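Local atomic coordinates of alkaline phosphatase (Antarctic bacterium, PDB entry 2IUC), a protein that probably hydrolyses phosphate monoesters as an alkaline phosphatase that depends on bound zinc and magnesium ions. Residues 154-159 and 181-186. Sequence-based numbering, arbitrary orientation.
Sequences IAMDMT and KDVLAI. With MG (magnesium ion), chain F.
Thr159 meets Val183 with its methyl and Ile186 with its methyl and CB, because its hydroxyl is turned back to the carbonyl of Met156, three residues earlier; a polar residue thereby serves as a greasy one in a contact made almost entirely by carbon and sulfur atoms. Thr159 OG1 lies 2.7 Å from Met156 O, nearly in line with that C=O (162° at the oxygen), and since Thr159 N also binds this carbonyl, two donors from one residue grip it. The hydroxyl sits between the backbone N and the carbonyl carbon (chi1 74°), which puts Thr159 CG2 3.6 Å from Val183 CG1 and 3.7 Å from Ile186 CG2. A serine here would probably leave a gap beside Val183 CG1 and Ile186 CG2, where the methyl had rested.

Met156 supplies a longer reach. Bent at chi2 and chi3, the Met156 chain carries CE to within 3.6 Å of Val183 CG2 and 3.8 Å of Lys181 CD, so the lysine contributes its aliphatic part, while Met156 SD lies 4.0 Å from Ile186 CD1. Val183 is thus touched on both branches, by the threonine on one and the methionine on the other. At the start of the second helix, Asp182 is the N-cap, its OD1 accepting from Ala185 N.

The CB of Asp157 points away from this interface, and Asp157 OD2 binds a magnesium ion at 2.5 Å, together with Glu153, the carbonyl of His144 and three waters. Helix 151-157 and the residues just after it thus have the metal site on one side and this apolar contact with helix 183-189 on another, while Phe174 of the short helix 172-175 packs against both Ala155 and Val183.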
loop_
_atom_site.group_PDB
_atom_site.type_symbol
_atom_site.label_atom_id
_atom_site.label_comp_id
_atom_site.label_asym_id
_atom_site.label_seq_id
_atom_site.Cartn_x
_atom_site.Cartn_y
_atom_site.Cartn_z
ATOM N N ILE A 154 26.957 -18.147 -10.673
ATOM C CA ILE A 154 26.741 -17.005 -9.723
ATOM C C ILE A 154 27.725 -17.093 -8.548
ATOM O O ILE A 154 28.392 -16.130 -8.220
ATOM C CB ILE A 154 25.211 -16.923 -9.276
ATOM C CG1 ILE A 154 24.322 -16.398 -10.461
ATOM C CG2 ILE A 154 25.041 -16.070 -7.972
ATOM C CD1 ILE A 154 22.899 -16.870 -10.405
ATOM N N ALA A 155 27.867 -18.279 -7.944
ATOM C CA ALA A 155 28.838 -18.417 -6.860
ATOM C C ALA A 155 30.254 -18.038 -7.325
ATOM O O ALA A 155 30.983 -17.298 -6.612
ATOM C CB ALA A 155 28.793 -19.874 -6.219
ATOM N N MET A 156 30.626 -18.517 -8.526
ATOM C CA MET A 156 31.933 -18.189 -9.092
ATOM C C MET A 156 32.019 -16.685 -9.382
ATOM O O MET A 156 33.077 -16.115 -9.276
ATOM C CB MET A 156 32.219 -19.019 -10.387
ATOM C CG MET A 156 33.628 -18.881 -10.959
ATOM S SD MET A 156 34.939 -19.371 -9.797
ATOM C CE MET A 156 34.736 -21.189 -9.914
ATOM N N ASP A 157 30.933 -16.067 -9.799
ATOM C CA ASP A 157 30.931 -14.616 -9.970
ATOM C C ASP A 157 31.315 -13.788 -8.736
ATOM O O ASP A 157 31.741 -12.637 -8.862
ATOM C CB ASP A 157 29.586 -14.127 -10.442
ATOM C CG ASP A 157 29.325 -14.445 -11.915
ATOM O OD1 ASP A 157 30.244 -14.953 -12.595
ATOM O OD2 ASP A 157 28.219 -14.192 -12.414
ATOM N N MET A 158 31.093 -14.325 -7.558
ATOM C CA MET A 158 31.473 -13.573 -6.367
ATOM C C MET A 158 32.981 -13.363 -6.271
ATOM O O MET A 158 33.441 -12.354 -5.688
ATOM C CB MET A 158 30.972 -14.226 -5.086
ATOM C CG MET A 158 30.856 -13.104 -3.930
ATOM S SD MET A 158 30.673 -14.096 -2.571
ATOM C CE MET A 158 28.844 -14.042 -2.431
ATOM N N THR A 159 33.747 -14.322 -6.848
ATOM C CA THR A 159 35.183 -14.249 -6.902
ATOM C C THR A 159 35.622 -13.041 -7.700
ATOM O O THR A 159 36.757 -12.617 -7.520
ATOM C CB THR A 159 35.890 -15.565 -7.478
ATOM O OG1 THR A 159 35.709 -15.634 -8.912
ATOM C CG2 THR A 159 35.344 -16.767 -6.821
ATOM N N LYS A 181 35.503 -27.542 -8.643
ATOM C CA LYS A 181 36.284 -26.421 -8.091
ATOM C C LYS A 181 35.964 -26.052 -6.663
ATOM O O LYS A 181 34.833 -26.185 -6.194
ATOM C CB LYS A 181 36.182 -25.210 -8.978
ATOM C CG LYS A 181 36.834 -25.439 -10.339
ATOM C CD LYS A 181 36.488 -24.301 -11.252
ATOM C CE LYS A 181 37.285 -24.380 -12.527
ATOM N NZ LYS A 181 36.510 -23.692 -13.611
ATOM N N ASP A 182 36.999 -25.649 -5.949
ATOM C CA ASP A 182 36.823 -25.149 -4.594
ATOM C C ASP A 182 36.809 -23.607 -4.652
ATOM O O ASP A 182 37.874 -22.960 -4.685
ATOM C CB ASP A 182 37.896 -25.647 -3.593
ATOM C CG ASP A 182 37.738 -24.961 -2.244
ATOM O OD1 ASP A 182 37.551 -23.738 -2.270
ATOM O OD2 ASP A 182 37.688 -25.609 -1.171
ATOM N N VAL A 183 35.606 -23.038 -4.690
ATOM C CA VAL A 183 35.448 -21.612 -4.786
ATOM C C VAL A 183 35.841 -20.900 -3.468
ATOM O O VAL A 183 36.163 -19.710 -3.446
ATOM C CB VAL A 183 34.006 -21.254 -5.210
ATOM C CG1 VAL A 183 33.845 -19.748 -5.367
ATOM C CG2 VAL A 183 33.678 -21.896 -6.535
ATOM N N LEU A 184 35.748 -21.594 -2.375
ATOM C CA LEU A 184 36.148 -20.987 -1.112
ATOM C C LEU A 184 37.626 -20.602 -1.137
ATOM O O LEU A 184 38.005 -19.574 -0.567
ATOM C CB LEU A 184 35.824 -21.915 0.076
ATOM C CG LEU A 184 34.326 -22.146 0.370
ATOM C CD1 LEU A 184 34.112 -22.925 1.725
ATOM C CD2 LEU A 184 33.522 -20.808 0.337
ATOM N N ALA A 185 38.463 -21.449 -1.790
ATOM C CA ALA A 185 39.910 -21.250 -1.830
ATOM C C ALA A 185 40.209 -19.937 -2.582
ATOM O O ALA A 185 41.042 -19.095 -2.138
ATOM C CB ALA A 185 40.585 -22.456 -2.533
ATOM N N ILE A 186 39.516 -19.763 -3.714
ATOM C CA ILE A 186 39.593 -18.560 -4.503
ATOM C C ILE A 186 39.178 -17.314 -3.667
ATOM O O ILE A 186 39.912 -16.295 -3.646
ATOM C CB ILE A 186 38.699 -18.644 -5.737
ATOM C CG1 ILE A 186 38.936 -19.956 -6.477
ATOM C CG2 ILE A 186 38.958 -17.441 -6.671
ATOM C CD1 ILE A 186 38.391 -20.005 -7.863
HETATM MG MG MG F . 28.677 -14.311 -14.870
HETATM O O HOH W 1 30.678 -15.152 -15.609
HETATM O O HOH W 2 28.645 -13.583 -17.164
HETATM O O HOH W 3 30.087 -12.221 -14.894
#